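Local coordinates for protein beta-1,3-1,4-glucanase (Caldicellulosiruptor sp. F32, PDB 5H4R) that hydrolyses mixed-linkage beta-1,3-1,4-glucans such as lichenan and, in the engineered form described here, holds cellotetraose in its pocket, at residues Gly325-Arg330 and Tyr345-Ala350; Gln337-Phe342 and Cys357-Asn362; Phe372-Arg377 and Trp382-Ile387. The protein carries 1 engineered substitution. All blocks are in the same frame, centred on the assembly; numbering follows the deposited sequence.

Contact 1: Gly325-Arg330 and Tyr345-Ala350. With BGC (beta-D-glucopyranose), chain B.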
loop_
_atom_site.group_PDB
_atom_site.type_symbol
_atom_site.label_atom_id
_atom_site.label_comp_id
_atom_site.label_asym_id
_atom_site.label_seq_id
_atom_site.Cartn_x
_atom_site.Cartn_y
_atom_site.Cartn_z
ATOM N N GLY A 325 0.979 -0.949 -3.975
ATOM C CA GLY A 325 1.218 -0.160 -2.789
ATOM C C GLY A 325 2.117 -0.822 -1.768
ATOM O O GLY A 325 2.616 -0.139 -0.871
ATOM N N GLU A 326 2.272 -2.142 -1.852
ATOM C CA GLU A 326 3.180 -2.881 -0.966
ATOM C C GLU A 326 3.771 -4.067 -1.707
ATOM O O GLU A 326 3.032 -4.850 -2.317
ATOM C CB GLU A 326 2.489 -3.421 0.297
ATOM C CG GLU A 326 1.953 -2.399 1.258
ATOM C CD GLU A 326 1.272 -3.022 2.466
ATOM O OE1 GLU A 326 1.567 -4.210 2.780
ATOM O OE2 GLU A 326 0.437 -2.330 3.109
ATOM N N PHE A 327 5.093 -4.181 -1.623
ATOM C CA PHE A 327 5.822 -5.398 -1.909
ATOM C C PHE A 327 7.093 -5.363 -1.081
ATOM O O PHE A 327 7.439 -4.355 -0.455
ATOM C CB PHE A 327 6.168 -5.553 -3.407
ATOM C CG PHE A 327 7.396 -4.813 -3.829
ATOM C CD1 PHE A 327 7.414 -3.415 -3.845
ATOM C CD2 PHE A 327 8.545 -5.481 -4.244
ATOM C CE1 PHE A 327 8.545 -2.722 -4.236
ATOM C CE2 PHE A 327 9.665 -4.772 -4.640
ATOM C CZ PHE A 327 9.657 -3.396 -4.635
ATOM N N GLY A 328 7.788 -6.485 -1.078
ATOM C CA GLY A 328 9.073 -6.568 -0.410
ATOM C C GLY A 328 9.474 -8.015 -0.284
ATOM O O GLY A 328 8.718 -8.920 -0.622
ATOM N N ALA A 329 10.708 -8.220 0.188
ATOM C CA ALA A 329 11.208 -9.551 0.532
ATOM C C ALA A 329 11.857 -9.444 1.899
ATOM O O ALA A 329 12.722 -8.589 2.111
ATOM C CB ALA A 329 12.197 -10.057 -0.513
ATOM N N ARG A 330 11.399 -10.270 2.824
ATOM C CA ARG A 330 11.919 -10.252 4.180
ATOM C C ARG A 330 13.278 -10.934 4.225
ATOM O O ARG A 330 13.552 -11.868 3.476
ATOM C CB ARG A 330 10.942 -10.938 5.132
ATOM C CG ARG A 330 10.760 -12.418 4.878
ATOM C CD ARG A 330 9.537 -12.991 5.615
ATOM N NE ARG A 330 9.733 -13.050 7.066
ATOM C CZ ARG A 330 8.785 -13.422 7.925
ATOM N NH1 ARG A 330 7.566 -13.734 7.480
ATOM N NH2 ARG A 330 9.035 -13.489 9.230
ATOM N N TYR A 345 14.453 -6.991 -10.270
ATOM C CA TYR A 345 13.567 -7.613 -11.244
ATOM C C TYR A 345 12.135 -7.142 -11.056
ATOM O O TYR A 345 11.452 -6.792 -12.027
ATOM C CB TYR A 345 13.645 -9.139 -11.144
ATOM C CG TYR A 345 12.828 -9.811 -12.218
ATOM C CD1 TYR A 345 13.390 -10.084 -13.457
ATOM C CD2 TYR A 345 11.511 -10.164 -11.999
ATOM C CE1 TYR A 345 12.649 -10.690 -14.462
ATOM C CE2 TYR A 345 10.753 -10.788 -13.010
ATOM C CZ TYR A 345 11.327 -11.035 -14.226
ATOM O OH TYR A 345 10.604 -11.643 -15.222
ATOM N N TYR A 346 11.658 -7.138 -9.804
ATOM C CA TYR A 346 10.280 -6.777 -9.516
ATOM C C TYR A 346 9.991 -5.356 -9.991
ATOM O O TYR A 346 8.996 -5.112 -10.683
ATOM C CB TYR A 346 10.033 -6.932 -8.025
ATOM C CG TYR A 346 8.599 -6.889 -7.584
ATOM C CD1 TYR A 346 7.885 -5.691 -7.581
ATOM C CD2 TYR A 346 7.975 -8.016 -7.089
ATOM C CE1 TYR A 346 6.570 -5.647 -7.131
ATOM C CE2 TYR A 346 6.651 -7.978 -6.650
ATOM C CZ TYR A 346 5.970 -6.789 -6.679
ATOM O OH TYR A 346 4.679 -6.737 -6.219
ATOM N N VAL A 347 10.886 -4.413 -9.668
ATOM C CA VAL A 347 10.681 -3.021 -10.070
ATOM C C VAL A 347 10.738 -2.872 -11.596
ATOM O O VAL A 347 9.921 -2.159 -12.192
ATOM C CB VAL A 347 11.694 -2.110 -9.356
ATOM C CG1 VAL A 347 11.656 -0.691 -9.941
ATOM C CG2 VAL A 347 11.378 -2.061 -7.896
ATOM N N ARG A 348 11.683 -3.531 -12.269
ATOM C CA ARG A 348 11.716 -3.409 -13.732
ATOM C C ARG A 348 10.499 -4.066 -14.386
ATOM O O ARG A 348 9.914 -3.512 -15.334
ATOM C CB ARG A 348 12.992 -4.027 -14.292
ATOM C CG ARG A 348 13.068 -4.021 -15.838
ATOM C CD ARG A 348 12.954 -2.635 -16.433
ATOM N NE ARG A 348 12.641 -2.699 -17.862
ATOM C CZ ARG A 348 12.051 -1.718 -18.550
ATOM N NH1 ARG A 348 11.705 -0.589 -17.954
ATOM N NH2 ARG A 348 11.791 -1.871 -19.845
ATOM N N ALA A 349 10.126 -5.259 -13.922
ATOM C CA ALA A 349 8.939 -5.914 -14.457
ATOM C C ALA A 349 7.726 -4.997 -14.357
ATOM O O ALA A 349 6.913 -4.909 -15.283
ATOM C CB ALA A 349 8.679 -7.225 -13.728
ATOM N N ALA A 350 7.570 -4.325 -13.226
ATOM C CA ALA A 350 6.453 -3.406 -13.056
ATOM C C ALA A 350 6.578 -2.208 -13.993
ATOM O O ALA A 350 5.616 -1.828 -14.684
ATOM C CB ALA A 350 6.407 -2.951 -11.598
HETATM C C2 BGC B . -0.115 -5.412 5.418
HETATM C C3 BGC B . 1.029 -4.859 6.249
HETATM C C4 BGC B . 1.904 -6.036 6.644
HETATM C C5 BGC B . 2.616 -6.450 5.359
HETATM C C6 BGC B . 3.548 -7.648 5.574
HETATM C C1 BGC B . 0.281 -6.603 4.527
HETATM O O2 BGC B . -0.718 -4.347 4.652
HETATM O O3 BGC B . 0.457 -4.226 7.389
HETATM O O4 BGC B . 2.855 -5.583 7.602
HETATM O O5 BGC B . 1.686 -6.758 4.320
HETATM O O6 BGC B . 2.909 -8.751 6.226
#

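Contact 2: Gln337-Phe342 and Cys357-Asn362. With BGC (beta-D-glucopyranose), chain B; BGC (beta-D-glucopyranose), chain C.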
loop_
_atom_site.group_PDB
_atom_site.type_symbol
_atom_site.label_atom_id
_atom_site.label_comp_id
_atom_site.label_asym_id
_atom_site.label_seq_id
_atom_site.Cartn_x
_atom_site.Cartn_y
_atom_site.Cartn_z
ATOM N N GLN A 337 21.985 -11.262 -1.687
ATOM C CA GLN A 337 22.082 -11.322 -3.142
ATOM C C GLN A 337 20.736 -11.680 -3.760
ATOM O O GLN A 337 20.328 -11.093 -4.777
ATOM C CB GLN A 337 23.151 -12.333 -3.555
ATOM C CG GLN A 337 23.288 -12.454 -5.049
ATOM C CD GLN A 337 23.786 -11.168 -5.689
ATOM O OE1 GLN A 337 24.714 -10.508 -5.176
ATOM N NE2 GLN A 337 23.203 -10.818 -6.834
ATOM N N SER A 338 20.022 -12.648 -3.166
ATOM C CA SER A 338 18.692 -12.988 -3.675
ATOM C C SER A 338 17.727 -11.812 -3.585
ATOM O O SER A 338 16.939 -11.569 -4.506
ATOM C CB SER A 338 18.099 -14.171 -2.913
ATOM O OG SER A 338 18.761 -15.388 -3.210
ATOM N N ARG A 339 17.724 -11.101 -2.454
ATOM C CA ARG A 339 16.789 -9.998 -2.302
ATOM C C ARG A 339 17.139 -8.833 -3.231
ATOM O O ARG A 339 16.235 -8.141 -3.719
ATOM C CB ARG A 339 16.737 -9.563 -0.848
ATOM C CG ARG A 339 16.178 -10.617 0.061
ATOM C CD ARG A 339 15.580 -10.023 1.310
ATOM N NE ARG A 339 16.616 -9.416 2.139
ATOM C CZ ARG A 339 16.454 -8.378 2.964
ATOM N NH1 ARG A 339 15.288 -7.750 3.101
ATOM N NH2 ARG A 339 17.488 -7.966 3.668
ATOM N N VAL A 340 18.429 -8.633 -3.518
ATOM C CA VAL A 340 18.868 -7.628 -4.494
ATOM C C VAL A 340 18.365 -7.971 -5.900
ATOM O O VAL A 340 17.798 -7.125 -6.615
ATOM C CB VAL A 340 20.402 -7.503 -4.445
ATOM C CG1 VAL A 340 20.959 -6.754 -5.652
ATOM C CG2 VAL A 340 20.859 -6.838 -3.152
ATOM N N GLU A 341 18.547 -9.224 -6.323
ATOM C CA GLU A 341 18.067 -9.613 -7.645
ATOM C C GLU A 341 16.549 -9.512 -7.734
ATOM O O GLU A 341 16.009 -9.011 -8.733
ATOM C CB GLU A 341 18.536 -11.023 -7.985
ATOM C CG GLU A 341 20.033 -11.117 -8.228
ATOM C CD GLU A 341 20.532 -12.532 -8.541
ATOM O OE1 GLU A 341 19.810 -13.321 -9.202
ATOM O OE2 GLU A 341 21.663 -12.870 -8.101
ATOM N N PHE A 342 15.846 -9.997 -6.699
ATOM C CA PHE A 342 14.395 -9.867 -6.610
ATOM C C PHE A 342 13.952 -8.420 -6.778
ATOM O O PHE A 342 13.009 -8.130 -7.528
ATOM C CB PHE A 342 13.924 -10.404 -5.252
ATOM C CG PHE A 342 12.512 -10.042 -4.888
ATOM C CD1 PHE A 342 11.440 -10.795 -5.315
ATOM C CD2 PHE A 342 12.265 -8.943 -4.063
ATOM C CE1 PHE A 342 10.136 -10.445 -4.953
ATOM C CE2 PHE A 342 10.978 -8.594 -3.697
ATOM C CZ PHE A 342 9.911 -9.343 -4.134
ATOM N N CYS A 357 5.739 0.797 -7.845
ATOM C CA CYS A 357 5.745 -0.051 -6.660
ATOM C C CYS A 357 6.210 0.708 -5.418
ATOM O O CYS A 357 7.050 1.603 -5.512
ATOM C CB CYS A 357 6.712 -1.227 -6.856
ATOM S SG CYS A 357 6.567 -2.145 -8.387
ATOM N N CYS A 358 5.776 0.240 -4.235
ATOM C CA CYS A 358 6.212 0.788 -2.949
ATOM C C CYS A 358 6.686 -0.331 -2.019
ATOM O O CYS A 358 5.904 -1.226 -1.677
ATOM C CB CYS A 358 5.090 1.556 -2.252
ATOM S SG CYS A 358 4.258 2.795 -3.298
ATOM N N TRP A 359 7.947 -0.257 -1.589
ATOM C CA TRP A 359 8.498 -1.238 -0.657
ATOM C C TRP A 359 7.955 -1.041 0.757
ATOM O O TRP A 359 7.822 0.088 1.255
ATOM C CB TRP A 359 10.025 -1.121 -0.639
ATOM C CG TRP A 359 10.723 -2.146 0.243
ATOM C CD1 TRP A 359 10.839 -2.116 1.615
ATOM C CD2 TRP A 359 11.397 -3.330 -0.189
ATOM N NE1 TRP A 359 11.530 -3.221 2.059
ATOM C CE2 TRP A 359 11.876 -3.988 0.973
ATOM C CE3 TRP A 359 11.628 -3.915 -1.444
ATOM C CZ2 TRP A 359 12.597 -5.182 0.914
ATOM C CZ3 TRP A 359 12.354 -5.114 -1.504
ATOM C CH2 TRP A 359 12.828 -5.731 -0.330
ATOM N N TRP A 360 7.662 -2.156 1.419
ATOM C CA TRP A 360 7.173 -2.168 2.801
ATOM C C TRP A 360 8.374 -2.115 3.745
ATOM O O TRP A 360 9.047 -3.121 3.953
ATOM C CB TRP A 360 6.351 -3.433 3.045
ATOM C CG TRP A 360 5.807 -3.522 4.413
ATOM C CD1 TRP A 360 6.194 -4.374 5.394
ATOM C CD2 TRP A 360 4.785 -2.707 4.970
ATOM N NE1 TRP A 360 5.471 -4.146 6.540
ATOM C CE2 TRP A 360 4.595 -3.123 6.306
ATOM C CE3 TRP A 360 3.994 -1.667 4.473
ATOM C CZ2 TRP A 360 3.655 -2.546 7.132
ATOM C CZ3 TRP A 360 3.057 -1.107 5.296
ATOM C CH2 TRP A 360 2.891 -1.540 6.616
ATOM N N ASP A 361 8.659 -0.945 4.331
ATOM C CA ASP A 361 9.798 -0.796 5.240
ATOM C C ASP A 361 9.251 -0.610 6.650
ATOM O O ASP A 361 8.863 0.499 7.042
ATOM C CB ASP A 361 10.703 0.369 4.843
ATOM C CG ASP A 361 12.015 0.370 5.620
ATOM O OD1 ASP A 361 12.032 -0.180 6.749
ATOM O OD2 ASP A 361 13.002 0.966 5.128
ATOM N N ASN A 362 9.263 -1.694 7.426
ATOM C CA ASN A 362 8.713 -1.694 8.773
ATOM C C ASN A 362 9.782 -1.526 9.863
ATOM O O ASN A 362 9.488 -1.739 11.039
ATOM C CB ASN A 362 7.896 -2.966 9.017
ATOM C CG ASN A 362 8.751 -4.229 9.000
ATOM O OD1 ASN A 362 9.912 -4.189 8.622
ATOM N ND2 ASN A 362 8.170 -5.344 9.396
HETATM C C2 BGC B . -0.115 -5.412 5.418
HETATM C C3 BGC B . 1.029 -4.859 6.249
HETATM C C4 BGC B . 1.904 -6.036 6.644
HETATM C C5 BGC B . 2.616 -6.450 5.359
HETATM C C6 BGC B . 3.548 -7.648 5.574
HETATM C C1 BGC B . 0.281 -6.603 4.527
HETATM O O2 BGC B . -0.718 -4.347 4.652
HETATM O O3 BGC B . 0.457 -4.226 7.389
HETATM O O4 BGC B . 2.855 -5.583 7.602
HETATM O O5 BGC B . 1.686 -6.758 4.320
HETATM O O6 BGC B . 2.909 -8.751 6.226
HETATM C C2 BGC C . 4.323 -6.090 9.397
HETATM C C3 BGC C . 4.466 -6.936 10.654
HETATM C C4 BGC C . 3.268 -6.686 11.568
HETATM C C5 BGC C . 1.962 -6.910 10.799
HETATM C C6 BGC C . 0.735 -6.557 11.625
HETATM C C1 BGC C . 2.995 -6.415 8.735
HETATM O O2 BGC C . 5.413 -6.381 8.513
HETATM O O3 BGC C . 5.691 -6.540 11.290
HETATM O O4 BGC C . 3.321 -7.675 12.608
HETATM O O5 BGC C . 1.943 -6.102 9.649
HETATM O O6 BGC C . -0.448 -7.027 10.938
#

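Contact 3: Phe372-Arg377 and Trp382-Ile387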
loop_
_atom_site.group_PDB
_atom_site.type_symbol
_atom_site.label_atom_id
_atom_site.label_comp_id
_atom_site.label_asym_id
_atom_site.label_seq_id
_atom_site.Cartn_x
_atom_site.Cartn_y
_atom_site.Cartn_z
ATOM N N PHE A 372 11.579 -6.719 7.115
ATOM C CA PHE A 372 11.483 -6.018 5.848
ATOM C C PHE A 372 12.242 -4.689 5.845
ATOM O O PHE A 372 12.191 -3.964 4.851
ATOM C CB PHE A 372 10.002 -5.742 5.532
ATOM C CG PHE A 372 9.227 -6.932 5.009
ATOM C CD1 PHE A 372 9.423 -7.365 3.703
ATOM C CD2 PHE A 372 8.249 -7.547 5.771
ATOM C CE1 PHE A 372 8.690 -8.422 3.187
ATOM C CE2 PHE A 372 7.501 -8.603 5.267
ATOM C CZ PHE A 372 7.740 -9.045 3.962
ATOM N N GLY A 373 12.925 -4.349 6.936
ATOM C CA GLY A 373 13.520 -3.037 7.050
ATOM C C GLY A 373 14.628 -2.816 6.040
ATOM O O GLY A 373 15.391 -3.734 5.699
ATOM N N LEU A 374 14.721 -1.556 5.581
ATOM C CA LEU A 374 15.836 -1.057 4.782
ATOM C C LEU A 374 16.566 0.086 5.467
ATOM O O LEU A 374 17.798 0.046 5.584
ATOM C CB LEU A 374 15.336 -0.594 3.398
ATOM C CG LEU A 374 14.622 -1.656 2.568
ATOM C CD1 LEU A 374 14.138 -1.047 1.266
ATOM C CD2 LEU A 374 15.486 -2.883 2.281
ATOM N N LEU A 375 15.830 1.076 5.942
ATOM C CA LEU A 375 16.383 2.222 6.641
ATOM C C LEU A 375 16.383 1.951 8.146
ATOM O O LEU A 375 15.323 1.696 8.730
ATOM C CB LEU A 375 15.549 3.462 6.320
ATOM C CG LEU A 375 16.048 4.732 7.012
ATOM C CD1 LEU A 375 17.439 5.151 6.551
ATOM C CD2 LEU A 375 15.021 5.844 6.768
ATOM N N ASP A 376 17.560 2.016 8.779
ATOM C CA ASP A 376 17.617 1.996 10.246
ATOM C C ASP A 376 17.204 3.382 10.730
ATOM O O ASP A 376 17.972 4.342 10.653
ATOM C CB ASP A 376 19.004 1.625 10.752
ATOM C CG ASP A 376 19.061 1.532 12.275
ATOM O OD1 ASP A 376 18.212 0.824 12.865
ATOM O OD2 ASP A 376 19.926 2.173 12.893
ATOM N N ARG A 377 15.974 3.503 11.223
ATOM C CA ARG A 377 15.444 4.833 11.507
ATOM C C ARG A 377 16.206 5.542 12.626
ATOM O O ARG A 377 16.299 6.775 12.616
ATOM C CB ARG A 377 13.957 4.736 11.820
ATOM C CG ARG A 377 13.160 4.330 10.618
ATOM C CD ARG A 377 11.684 4.365 10.914
ATOM N NE ARG A 377 10.960 3.528 9.962
ATOM C CZ ARG A 377 9.648 3.307 10.036
ATOM N NH1 ARG A 377 8.931 3.880 10.979
ATOM N NH2 ARG A 377 9.067 2.501 9.155
ATOM N N TRP A 382 21.228 3.437 5.865
ATOM C CA TRP A 382 20.622 2.347 5.113
ATOM C C TRP A 382 21.356 1.053 5.459
ATOM O O TRP A 382 22.580 0.947 5.275
ATOM C CB TRP A 382 20.660 2.622 3.604
ATOM C CG TRP A 382 19.823 3.794 3.228
ATOM C CD1 TRP A 382 20.251 5.073 3.070
ATOM C CD2 TRP A 382 18.397 3.814 3.031
ATOM N NE1 TRP A 382 19.192 5.897 2.766
ATOM C CE2 TRP A 382 18.044 5.143 2.730
ATOM C CE3 TRP A 382 17.396 2.834 3.054
ATOM C CZ2 TRP A 382 16.731 5.529 2.465
ATOM C CZ3 TRP A 382 16.081 3.225 2.784
ATOM C CH2 TRP A 382 15.765 4.560 2.513
ATOM N N VAL A 383 20.611 0.073 5.964
ATOM C CA VAL A 383 21.203 -1.226 6.285
ATOM C C VAL A 383 21.463 -2.028 5.015
ATOM O O VAL A 383 22.460 -2.763 4.922
ATOM C CB VAL A 383 20.276 -1.980 7.249
ATOM C CG1 VAL A 383 20.831 -3.366 7.535
ATOM C CG2 VAL A 383 20.146 -1.205 8.542
ATOM N N TYR A 384 20.573 -1.886 4.031
ATOM C CA TYR A 384 20.622 -2.636 2.780
ATOM C C TYR A 384 20.616 -1.659 1.612
ATOM O O TYR A 384 19.673 -1.617 0.822
ATOM C CB TYR A 384 19.445 -3.602 2.694
ATOM C CG TYR A 384 19.474 -4.625 3.787
ATOM C CD1 TYR A 384 20.474 -5.575 3.814
ATOM C CD2 TYR A 384 18.499 -4.656 4.787
ATOM C CE1 TYR A 384 20.536 -6.509 4.805
ATOM C CE2 TYR A 384 18.552 -5.588 5.803
ATOM C CZ TYR A 384 19.561 -6.525 5.804
ATOM O OH TYR A 384 19.670 -7.493 6.780
ATOM N N PRO A 385 21.648 -0.829 1.496
ATOM C CA PRO A 385 21.702 0.102 0.356
ATOM C C PRO A 385 21.707 -0.617 -0.985
ATOM O O PRO A 385 21.281 -0.038 -1.998
ATOM C CB PRO A 385 23.002 0.872 0.598
ATOM C CG PRO A 385 23.842 -0.047 1.430
ATOM C CD PRO A 385 22.868 -0.808 2.307
ATOM N N GLU A 386 22.165 -1.868 -1.021
ATOM C CA GLU A 386 22.183 -2.625 -2.268
ATOM C C GLU A 386 20.774 -2.871 -2.796
ATOM O O GLU A 386 20.556 -2.890 -4.015
ATOM C CB GLU A 386 22.898 -3.946 -2.063
ATOM C CG GLU A 386 24.347 -3.790 -1.553
ATOM C CD GLU A 386 24.502 -3.771 -0.027
ATOM O OE1 GLU A 386 23.502 -3.704 0.733
ATOM O OE2 GLU A 386 25.681 -3.830 0.402
ATOM N N ILE A 387 19.817 -3.126 -1.899
ATOM C CA ILE A 387 18.434 -3.324 -2.317
ATOM C C ILE A 387 17.875 -2.017 -2.849
ATOM O O ILE A 387 17.189 -1.986 -3.872
ATOM C CB ILE A 387 17.586 -3.878 -1.154
ATOM C CG1 ILE A 387 18.056 -5.284 -0.749
ATOM C CG2 ILE A 387 16.110 -3.896 -1.515
ATOM C CD1 ILE A 387 17.329 -5.918 0.455
#

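Contact 1: Gly325-Arg330 and Tyr345-Ala350
E326 OE2 has two partners: the O2 hydroxyl of the chain B glucose, which donates to it at 2.8 Å, and R98 in a salt bridge. The other carboxylate oxygen, OE1, is hydrogen-bonded to Y274 OH, so both oxygens are held and the group has little scope to turn. From CG onward the E326 chain runs extended, carrying the carboxylate off the barrel strand and up to the sugar. The next residue points the other way, toward helix 336-352. There F327 and Y346 form an offset stack, ring centroids 4.2 Å apart and planes only 12° from parallel. F327 CD2 lies over the centre of the tyrosine ring, 3.4 Å from its CD1, whereas the tyrosine covers the phenylalanine nearer its rim; the two side chains slide past each other in opposite directions. With CG of F327 between the backbone N and the carbonyl carbon (chi1 83°), the ring is carried toward the helix, and chi2 (-68°) turns a face to the tyrosine. The phenol runs past F327 until Y346 OH sits 3.4 Å from F327 CB, and the hydroxyl is hydrogen-bonded to the carbonyl oxygen of A273, just past the neighbouring strand 267-272. V347 CG2 lies obliquely 3.9 Å from F327 CZ, the two side chains crossing at about a right angle. W359 meets the same phenylalanine edge-to-face. One strand thus serves the sugar pocket with E326 and the strand-helix interface with F327, the arrangement of a beta/alpha (TIM) barrel; a glutamate at the end of the seventh strand is consistent with the active-site layout of glycoside hydrolase family 5.

Contact 2: Gln337-Phe342 and Cys357-Asn362
The indole of W359 meets two residues of helix 336-352: R339 NH1 comes to its edge, near the ring plane, 4.3 Å from CZ2, while F342 CE2 arrives obliquely, 4.3 Å from CZ3. For the phenylalanine ring, that same CZ3 is an edge contact near its plane, so the two aromatic groups do not stack. These are loose contacts, and the polar ends are satisfied elsewhere: R339 NH1 bonds the carbonyl oxygen of A329, and W359 NE1 that of F372. I387 and M391 of the C-terminal helix also pack on the W359 side chain. The next residue, W360, faces into the barrel mouth; with CG anti to the backbone N (chi1 -179°), its indole extends to the sugars. One face of that indole lies beneath the glucose of chain B, with C3 of that sugar 3.6 Å from CZ2 and above the rim of the ring. At the indole edge, NE1 donates to O2 of the glucose of chain C over 3.0 Å, at an N-H...O angle of 151°. N362 ND2 adds weak bonds to O2 and O3 of that second sugar, 3.1 and 3.3 Å long, and also bonds the carbonyl oxygen of E370. With an alanine at W360, the chain B glucose would probably lose its aromatic platform and O2 of the chain C glucose would lose the N-H that NE1 gives it. An aromatic platform under a pyranose, joined to polar donors at its rim, is characteristic of carbohydrate-binding clefts, here carried by the eighth strand of a TIM barrel.

Contact 3: Phe372-Arg377 and Trp382-Ile387
Packing is tight where L375 lies over one face of the W382 indole. Its CD1 stands 3.9 Å from the centroid of the six-membered ring, only 14° off the ring normal, a CH-pi contact, and its CB reaches CZ3 at 3.6 Å. The leucine can cover the ring because its CG is anti to the backbone N (chi1 180°). L374 CB adds to this from the ring edge, in its plane, 3.9 Å from CZ3. Further along, L374 CD2 rests against both Y384 CB and the I387 side chain, 4.0 Å from I387 CG2; the leucine and isoleucine side chains cross at about a right angle, and W359 of the barrel lies against both. Helix 83-91 backs the other end of this cluster, touching L375 and W382. The backbones form a short beta-hairpin, strands 375-376 and 381-382, in which L375 and W382 are an antiparallel non-hydrogen-bonded pair with both side chains on one face. Beside that pair, V383 N donates to L374 O at 2.8 Å. Y384 N follows but has no partner in the model, although this contact buries it; Y384 itself occupies the N-cap position of helix 385-395, and its ring edge meets G373 O, 3.4 Å from CD2. That ring also forms a cation-pi pair with R339. The outer side of the hairpin is looser: V383 and D376 are both partly exposed and share little more than D376 CB against V383 CG2 at 3.8 Å, while the aspartate side chain leads away, OD2 hydrogen-bonding T379 OG1.

Following the chain, strand 322-327 enters helix 336-352, and contact 1 closes the loop between 325-330 and 345-350. Contact 2 opens at 337-342, inside that loop, and closes at 357-362, beyond it, so the two cross; together they bind the helix to both flanking strands of one beta-alpha-beta unit, and F327 O and W360 N join those strands directly. Contact 3 follows in series, closing a much shorter loop between 372-377 and 382-387 at the start of the C-terminal helix. It is tied back to the eighth strand by the bond between D361 OD2 and L375 N, while F372 also packs on the 328-330 loop of contact 1.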